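PDB 2Y0H: probable porin from Pseudomonas aeruginosa, which probably acts as an OprD-family porin, forming a beta-barrel channel that lets small solutes cross the outer membrane. Local coordinates for residues N287-Q292 and R323-R328; R296-S301 and D329-A334; D338-E343 and R370-A375. One frame throughout, in Å; residues are numbered along the deposited sequence.

In the fold
All three contacts sit on one side of a single closed antiparallel barrel of 18 strands, with centres 11 to 14 Å apart. Contacts 1 and 2 share strand 318-330, and their segments alternate along the chain: the long loop after strand 259-269 supplies 287-292 and then runs through 296-299 into strand 300-309. Contact 3 follows, in the next hairpin, of strands 339-351 and 361-371. Strands 318-330 and 339-351 are neighbours, so Gly327 N bonds to Glu341 O and Asp339 N to Ile330 O. Contact 1 packs the loop against the inner wall; contacts 2 and 3 tie strand ends at a rim which, from barrel topology, is probably extracellular.

Contact 1 of 3, residues N287-Q292 and R323-R328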
# COMPACT_ATOMS: atom_id res chain seq x y z
N ASN A 287 2.99 2.66 11.18
CA ASN A 287 3.28 1.39 11.84
C ASN A 287 2.72 0.15 11.13
O ASN A 287 2.55 -0.91 11.74
CB ASN A 287 2.89 1.44 13.32
CG ASN A 287 3.83 2.33 14.13
OD1 ASN A 287 4.77 2.89 13.57
ND2 ASN A 287 3.58 2.47 15.44
N LEU A 288 2.44 0.29 9.84
CA LEU A 288 2.00 -0.84 9.04
C LEU A 288 3.05 -1.94 9.06
O LEU A 288 4.22 -1.68 8.84
CB LEU A 288 1.77 -0.39 7.59
CG LEU A 288 1.53 -1.57 6.64
CD1 LEU A 288 0.11 -2.04 6.81
CD2 LEU A 288 1.81 -1.19 5.19
N MET A 289 2.62 -3.17 9.29
CA MET A 289 3.55 -4.31 9.32
C MET A 289 3.14 -5.40 8.32
O MET A 289 2.10 -5.29 7.68
CB MET A 289 3.63 -4.88 10.74
CG MET A 289 4.24 -3.90 11.74
SD MET A 289 6.04 -3.84 11.55
CE MET A 289 6.47 -5.33 12.48
N ALA A 290 3.95 -6.44 8.19
CA ALA A 290 3.68 -7.49 7.21
C ALA A 290 2.34 -8.18 7.47
O ALA A 290 1.61 -8.50 6.55
CB ALA A 290 4.81 -8.50 7.20
N TYR A 291 2.03 -8.40 8.74
CA TYR A 291 0.78 -9.07 9.11
C TYR A 291 -0.27 -8.08 9.64
O TYR A 291 -1.33 -7.91 9.04
CB TYR A 291 1.06 -10.20 10.11
CG TYR A 291 -0.18 -10.90 10.63
CD1 TYR A 291 -1.13 -11.41 9.75
CD2 TYR A 291 -0.39 -11.07 11.99
CE1 TYR A 291 -2.26 -12.05 10.22
CE2 TYR A 291 -1.51 -11.70 12.47
CZ TYR A 291 -2.45 -12.20 11.58
OH TYR A 291 -3.57 -12.84 12.05
N GLN A 292 0.02 -7.43 10.76
CA GLN A 292 -0.94 -6.49 11.36
C GLN A 292 -0.73 -5.03 10.95
O GLN A 292 0.39 -4.62 10.63
CB GLN A 292 -0.95 -6.61 12.88
CG GLN A 292 -1.67 -7.84 13.36
CD GLN A 292 -3.12 -7.89 12.87
OE1 GLN A 292 -3.50 -8.78 12.12
NE2 GLN A 292 -3.91 -6.92 13.29
N ARG A 323 12.20 -4.72 11.79
CA ARG A 323 11.39 -3.74 12.48
C ARG A 323 10.52 -4.44 13.51
O ARG A 323 10.22 -5.62 13.39
CB ARG A 323 10.54 -2.94 11.48
CG ARG A 323 9.60 -3.80 10.65
CD ARG A 323 8.85 -2.99 9.58
NE ARG A 323 8.03 -3.85 8.73
CZ ARG A 323 7.51 -3.48 7.57
NH1 ARG A 323 7.71 -2.26 7.09
NH2 ARG A 323 6.79 -4.35 6.87
N TYR A 324 10.13 -3.69 14.53
CA TYR A 324 9.34 -4.22 15.62
C TYR A 324 8.31 -3.16 15.98
O TYR A 324 8.63 -1.98 16.09
CB TYR A 324 10.24 -4.54 16.82
CG TYR A 324 9.50 -4.90 18.09
CD1 TYR A 324 9.15 -6.21 18.37
CD2 TYR A 324 9.15 -3.92 19.01
CE1 TYR A 324 8.47 -6.54 19.54
CE2 TYR A 324 8.48 -4.24 20.17
CZ TYR A 324 8.14 -5.55 20.43
OH TYR A 324 7.47 -5.86 21.59
N VAL A 325 7.07 -3.59 16.14
CA VAL A 325 5.99 -2.69 16.52
C VAL A 325 5.25 -3.30 17.69
O VAL A 325 4.96 -4.50 17.69
CB VAL A 325 5.00 -2.49 15.37
CG1 VAL A 325 3.77 -1.71 15.87
CG2 VAL A 325 5.67 -1.78 14.20
N GLN A 326 4.94 -2.48 18.67
CA GLN A 326 4.25 -2.95 19.86
C GLN A 326 3.02 -2.09 20.08
O GLN A 326 3.11 -0.86 20.13
CB GLN A 326 5.20 -2.85 21.06
CG GLN A 326 4.62 -3.33 22.38
CD GLN A 326 5.70 -3.44 23.46
OE1 GLN A 326 6.72 -4.08 23.25
NE2 GLN A 326 5.47 -2.81 24.60
N GLY A 327 1.86 -2.74 20.22
CA GLY A 327 0.59 -2.05 20.38
C GLY A 327 -0.12 -2.34 21.70
O GLY A 327 0.02 -3.42 22.26
N ARG A 328 -0.90 -1.38 22.17
CA ARG A 328 -1.58 -1.51 23.45
C ARG A 328 -2.90 -0.74 23.45
O ARG A 328 -3.21 -0.02 22.49
CB ARG A 328 -0.69 -0.96 24.57
CG ARG A 328 -0.40 0.52 24.43
CD ARG A 328 0.66 1.00 25.43
NE ARG A 328 0.71 2.46 25.45
CZ ARG A 328 1.37 3.21 24.58
NH1 ARG A 328 2.04 2.62 23.59
NH2 ARG A 328 1.34 4.53 24.68
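Met289 carries the apolar part of this contact by laying its thioether along the side chain of Val325. The bend at chi2 (-77°) brings the sulfur to the strand, and SD comes to 3.4 Å from Val325 CG2. The methylene takes part too, with Met289 CG 3.5 Å from the same methyl. Val325 places its two branches on different partners: CG2 serves Met289, whereas CG1 stands 4.1 Å from Asn287 CB. Phe294 touches both Met289 and Val325 and extends the apolar patch.

Beyond the valine, the sulfur also lies alongside the aliphatic stem of Arg323. The stem is extended from CG to NE, and Met289 SD is 3.5 Å from both Arg323 CD and Arg323 NE. The two side chains run past each other in opposite senses.

Topologically, this is a long loop folded against the inner wall of a beta barrel. Arg323 and Val325 point to the loop, while the CB atoms of Tyr324 and Gln326 point away from it, and Gln326 touches a detergent molecule on the outer surface. Such an inward-folded loop is consistent with the narrowed channels of OprD-family porins, whose walls are rich in arginine; Arg305 and Arg365 lie close to Arg323 here.

The polar part has no direct hydrogen bond between the segments: one carbonyl lies over the guanidinium, and Asn345 links the two sides. The Leu288 carbonyl oxygen sits over the centre of one face of the Arg323 guanidinium, 3.9 Å from NH1, a contact that probably draws on charge attraction. Asn345 OD1 accepts from both Ala290 N and Arg323 NE. Asn287 is anchored by other wall residues, its amide bonding to Gln303 and to Ser301. Glu343 receives the backbone NH groups of Tyr291 and Gln292.

Contact 2 of 3, residues R296-S301 and D329-A334; sequences RPQEKS and DIDRGA
Ile330 fills the tightly packed side of this contact, fitting between the side chains of Arg296 and Glu299. Its gamma methyl, CG2, lies 3.5 Å from Arg296 NE, and its delta methyl sits over one face of the guanidinium towards the rim. Glu299 runs beside the isoleucine in the same direction, and Glu299 OE2 comes within 3.5 Å of Ile330 CD1. The extended glutamate (chi1 -173°) also sends OE1 back to the backbone of its own turn, accepting from Arg296 N at 3.1 Å. That turn is type II, from Arg296 to Glu299, with Gln298 in the left-handed region at its third position. Its Pro297 carbonyl receives the single backbone bond between the segments, from Asp331 N, at 3.0 Å and almost straight (178°). Arg296 has its salt-bridge partner outside, on Glu341, whose carboxylate also lies close to that of Glu299, a pairing that may favour protonation of one of them.

The opposite aspect is looser and more exposed. Lys300 reaches over in an extended chain, and its NZ forms a salt bridge of 3.1 Å with Asp329 OD2. Gln298 OE1 lies across the Asp331 side chain, with amide and carboxylate planes nearly perpendicular (85°), but the two make no hydrogen bond. Asp331 instead turns to its own chain: OD1 accepts from Gly333 N at 2.8 Å, which defines an Asx turn. Together the type II turn leading into strand 300-309 and the Asx turn leading out of strand 318-330 form the open end of an antiparallel barrel hairpin.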
# COMPACT_ATOMS: atom_id res chain seq x y z
N ARG A 296 -6.23 -0.98 15.23
CA ARG A 296 -7.42 -1.50 15.91
C ARG A 296 -8.01 -0.42 16.81
O ARG A 296 -7.33 0.56 17.12
CB ARG A 296 -7.07 -2.77 16.70
CG ARG A 296 -6.74 -3.94 15.79
CD ARG A 296 -6.04 -5.07 16.53
NE ARG A 296 -6.95 -5.74 17.46
CZ ARG A 296 -6.67 -6.90 18.04
NH1 ARG A 296 -5.52 -7.51 17.79
NH2 ARG A 296 -7.54 -7.46 18.87
N PRO A 297 -9.28 -0.59 17.24
CA PRO A 297 -9.92 0.53 17.95
C PRO A 297 -9.09 0.98 19.17
O PRO A 297 -8.70 0.15 19.99
CB PRO A 297 -11.27 -0.05 18.38
CG PRO A 297 -11.51 -1.23 17.44
CD PRO A 297 -10.16 -1.78 17.13
N GLN A 298 -8.81 2.28 19.25
CA GLN A 298 -8.06 2.86 20.37
C GLN A 298 -6.60 2.41 20.54
O GLN A 298 -5.98 2.68 21.57
CB GLN A 298 -8.82 2.65 21.69
CG GLN A 298 -10.15 3.37 21.73
CD GLN A 298 -10.89 3.17 23.03
OE1 GLN A 298 -11.47 2.12 23.26
NE2 GLN A 298 -10.87 4.19 23.89
N GLU A 299 -6.02 1.76 19.54
CA GLU A 299 -4.68 1.24 19.69
C GLU A 299 -3.58 2.31 19.64
O GLU A 299 -3.59 3.18 18.78
CB GLU A 299 -4.40 0.18 18.63
CG GLU A 299 -3.08 -0.54 18.81
CD GLU A 299 -2.99 -1.74 17.90
OE1 GLU A 299 -3.83 -1.83 16.98
OE2 GLU A 299 -2.10 -2.59 18.08
N LYS A 300 -2.64 2.23 20.58
CA LYS A 300 -1.45 3.07 20.57
C LYS A 300 -0.26 2.18 20.31
O LYS A 300 -0.11 1.14 20.95
CB LYS A 300 -1.26 3.75 21.93
CG LYS A 300 -2.31 4.79 22.30
CD LYS A 300 -2.23 5.09 23.80
CE LYS A 300 -3.15 6.22 24.23
NZ LYS A 300 -3.47 6.16 25.69
N SER A 301 0.60 2.56 19.38
CA SER A 301 1.73 1.71 19.03
C SER A 301 2.96 2.52 18.68
O SER A 301 2.86 3.67 18.24
CB SER A 301 1.38 0.77 17.86
OG SER A 301 0.97 1.51 16.72
N ASP A 329 -3.67 -0.89 24.53
CA ASP A 329 -4.94 -0.19 24.71
C ASP A 329 -5.97 -0.58 23.65
O ASP A 329 -6.86 0.20 23.32
CB ASP A 329 -4.76 1.33 24.68
CG ASP A 329 -3.85 1.85 25.78
OD1 ASP A 329 -3.51 1.08 26.70
OD2 ASP A 329 -3.46 3.04 25.73
N ILE A 330 -5.84 -1.78 23.10
CA ILE A 330 -6.81 -2.21 22.09
C ILE A 330 -8.17 -2.47 22.74
O ILE A 330 -8.29 -3.30 23.64
CB ILE A 330 -6.34 -3.46 21.33
CG1 ILE A 330 -5.05 -3.16 20.57
CG2 ILE A 330 -7.45 -3.95 20.37
CD1 ILE A 330 -4.40 -4.39 20.00
N ASP A 331 -9.19 -1.74 22.29
CA ASP A 331 -10.51 -1.88 22.88
C ASP A 331 -11.15 -3.22 22.54
O ASP A 331 -11.31 -3.56 21.36
CB ASP A 331 -11.43 -0.73 22.44
CG ASP A 331 -12.83 -0.85 23.02
OD1 ASP A 331 -12.97 -1.36 24.15
OD2 ASP A 331 -13.80 -0.44 22.35
N ARG A 332 -11.48 -4.00 23.57
CA ARG A 332 -12.22 -5.24 23.37
C ARG A 332 -13.68 -5.13 23.81
O ARG A 332 -14.40 -6.12 23.89
CB ARG A 332 -11.52 -6.42 24.07
CG ARG A 332 -10.17 -6.78 23.45
CD ARG A 332 -9.75 -8.21 23.82
NE ARG A 332 -9.71 -8.40 25.27
CZ ARG A 332 -10.25 -9.44 25.90
NH1 ARG A 332 -10.84 -10.40 25.21
NH2 ARG A 332 -10.17 -9.52 27.22
N GLY A 333 -14.10 -3.90 24.12
CA GLY A 333 -15.51 -3.62 24.35
C GLY A 333 -15.96 -3.66 25.80
O GLY A 333 -15.19 -3.32 26.70
N ALA A 334 -17.21 -4.07 25.98
CA ALA A 334 -17.85 -4.22 27.29
C ALA A 334 -17.10 -3.51 28.40
O ALA A 334 -16.97 -2.28 28.39
CB ALA A 334 -18.02 -5.70 27.63

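Contact 3 of 3, residues D338-E343 and R370-A375; sequences DDSEWE and RSRYGA. With C8E ((hydroxyethyloxy)tri(ethyloxy)octane), chain L.
The open end of the antiparallel hairpin of strands 339-351 and 361-371 is held together here by backbone pairing and by one carboxylate. Trp342 and Arg370 form a hydrogen-bonded pair, with Trp342 N to Arg370 O at 2.9 Å and Arg370 N to Trp342 O at 3.0 Å. Glu341 and Ser371 make the neighbouring non-hydrogen-bonded pair, and Arg372 N continues the pattern to Ser340 O.

Asp339 holds the chain as it leaves the strand. Its OD1 accepts from Tyr373 N at 2.9 Å and from Ser340 N on the opposite face of the carboxylate plane, while Arg372 N adds a weak bond.

Arg370 runs across one face of the indole, Arg370 CB making a CH-pi contact 4.0 Å from the centroid of the Trp342 five-membered ring, 29° off its normal. The guanidinium continues past the ring to a salt bridge with Asp378. A detergent meets the indole at its edge, C8E C10 standing 3.4 Å from Trp342 CD1. Glu341, on the other sheet face, accepts a hydrogen bond from Tyr369 OH and forms a salt bridge with Arg296. Detergent on one sheet face and a buried charged network on the other are consistent with a membrane-facing outside and a polar, channel-facing inside of a porin barrel.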
# COMPACT_ATOMS: atom_id res chain seq x y z
N ASP A 338 -8.28 -4.47 27.86
CA ASP A 338 -7.71 -4.12 26.57
C ASP A 338 -6.77 -5.20 26.07
O ASP A 338 -6.06 -5.83 26.86
CB ASP A 338 -6.97 -2.79 26.66
CG ASP A 338 -7.87 -1.66 27.09
OD1 ASP A 338 -9.09 -1.88 27.07
OD2 ASP A 338 -7.37 -0.57 27.43
N ASP A 339 -6.75 -5.42 24.76
CA ASP A 339 -5.78 -6.34 24.19
C ASP A 339 -4.48 -5.57 23.95
O ASP A 339 -4.45 -4.33 24.02
CB ASP A 339 -6.30 -6.95 22.89
CG ASP A 339 -5.64 -8.28 22.56
OD1 ASP A 339 -4.68 -8.68 23.26
OD2 ASP A 339 -6.09 -8.94 21.59
N SER A 340 -3.41 -6.31 23.68
CA SER A 340 -2.15 -5.73 23.26
C SER A 340 -1.48 -6.72 22.33
O SER A 340 -1.78 -7.91 22.36
CB SER A 340 -1.25 -5.42 24.46
OG SER A 340 -1.14 -6.54 25.31
N GLU A 341 -0.57 -6.23 21.50
CA GLU A 341 0.03 -7.07 20.48
C GLU A 341 1.42 -6.56 20.12
O GLU A 341 1.74 -5.39 20.34
CB GLU A 341 -0.87 -7.13 19.22
CG GLU A 341 -1.04 -5.78 18.51
CD GLU A 341 -2.13 -5.78 17.43
OE1 GLU A 341 -2.69 -6.85 17.12
OE2 GLU A 341 -2.44 -4.71 16.88
N TRP A 342 2.23 -7.44 19.55
CA TRP A 342 3.50 -7.03 18.97
C TRP A 342 3.83 -7.82 17.71
O TRP A 342 3.37 -8.95 17.53
CB TRP A 342 4.64 -7.10 19.98
CG TRP A 342 5.04 -8.45 20.49
CD1 TRP A 342 4.67 -9.01 21.68
CD2 TRP A 342 5.95 -9.39 19.87
NE1 TRP A 342 5.27 -10.24 21.83
CE2 TRP A 342 6.05 -10.50 20.73
CE3 TRP A 342 6.65 -9.40 18.67
CZ2 TRP A 342 6.84 -11.61 20.44
CZ3 TRP A 342 7.44 -10.51 18.37
CH2 TRP A 342 7.53 -11.60 19.25
N GLU A 343 4.63 -7.22 16.84
CA GLU A 343 5.05 -7.91 15.64
C GLU A 343 6.49 -7.56 15.32
O GLU A 343 6.92 -6.42 15.50
CB GLU A 343 4.15 -7.56 14.45
CG GLU A 343 4.41 -8.40 13.19
CD GLU A 343 3.37 -8.18 12.07
OE1 GLU A 343 2.21 -7.83 12.37
OE2 GLU A 343 3.74 -8.35 10.88
N ARG A 370 2.53 -11.79 18.19
CA ARG A 370 1.85 -12.27 19.39
C ARG A 370 0.85 -11.24 19.88
O ARG A 370 1.09 -10.05 19.76
CB ARG A 370 2.86 -12.53 20.51
CG ARG A 370 3.93 -13.53 20.16
CD ARG A 370 3.39 -14.94 20.09
NE ARG A 370 4.49 -15.88 19.91
CZ ARG A 370 5.00 -16.20 18.73
NH1 ARG A 370 4.50 -15.67 17.62
NH2 ARG A 370 6.00 -17.06 18.64
N SER A 371 -0.28 -11.71 20.40
CA SER A 371 -1.22 -10.83 21.09
C SER A 371 -1.68 -11.50 22.38
O SER A 371 -1.55 -12.72 22.54
CB SER A 371 -2.43 -10.55 20.20
OG SER A 371 -3.23 -11.70 20.04
N ARG A 372 -2.21 -10.71 23.31
CA ARG A 372 -2.61 -11.22 24.62
C ARG A 372 -3.89 -12.05 24.56
O ARG A 372 -3.93 -13.16 25.09
CB ARG A 372 -2.79 -10.07 25.60
CG ARG A 372 -3.27 -10.51 26.98
CD ARG A 372 -2.24 -10.22 28.06
NE ARG A 372 -2.06 -8.79 28.28
CZ ARG A 372 -2.69 -8.09 29.23
NH1 ARG A 372 -3.54 -8.69 30.05
NH2 ARG A 372 -2.46 -6.78 29.36
N TYR A 373 -4.92 -11.53 23.89
CA TYR A 373 -6.23 -12.18 23.87
C TYR A 373 -6.65 -12.75 22.51
O TYR A 373 -7.71 -13.38 22.40
CB TYR A 373 -7.31 -11.23 24.41
CG TYR A 373 -7.11 -10.87 25.86
CD1 TYR A 373 -7.36 -11.79 26.87
CD2 TYR A 373 -6.62 -9.61 26.22
CE1 TYR A 373 -7.16 -11.46 28.21
CE2 TYR A 373 -6.41 -9.28 27.55
CZ TYR A 373 -6.68 -10.21 28.54
OH TYR A 373 -6.48 -9.88 29.86
N GLY A 374 -5.83 -12.54 21.48
CA GLY A 374 -6.13 -13.06 20.16
C GLY A 374 -5.14 -14.12 19.70
O GLY A 374 -4.70 -14.97 20.47
N ALA A 375 -4.78 -14.06 18.42
CA ALA A 375 -3.95 -15.09 17.82
C ALA A 375 -2.44 -14.84 17.97
O ALA A 375 -2.02 -13.74 18.32
CB ALA A 375 -4.31 -15.25 16.36
C7 C8E L . 3.92 -6.60 24.99
C8 C8E L . 2.43 -6.89 25.16
O9 C8E L . 1.99 -7.76 24.13
C10 C8E L . 2.48 -9.08 24.27
C11 C8E L . 1.36 -10.09 24.08
O12 C8E L . 1.61 -11.27 24.83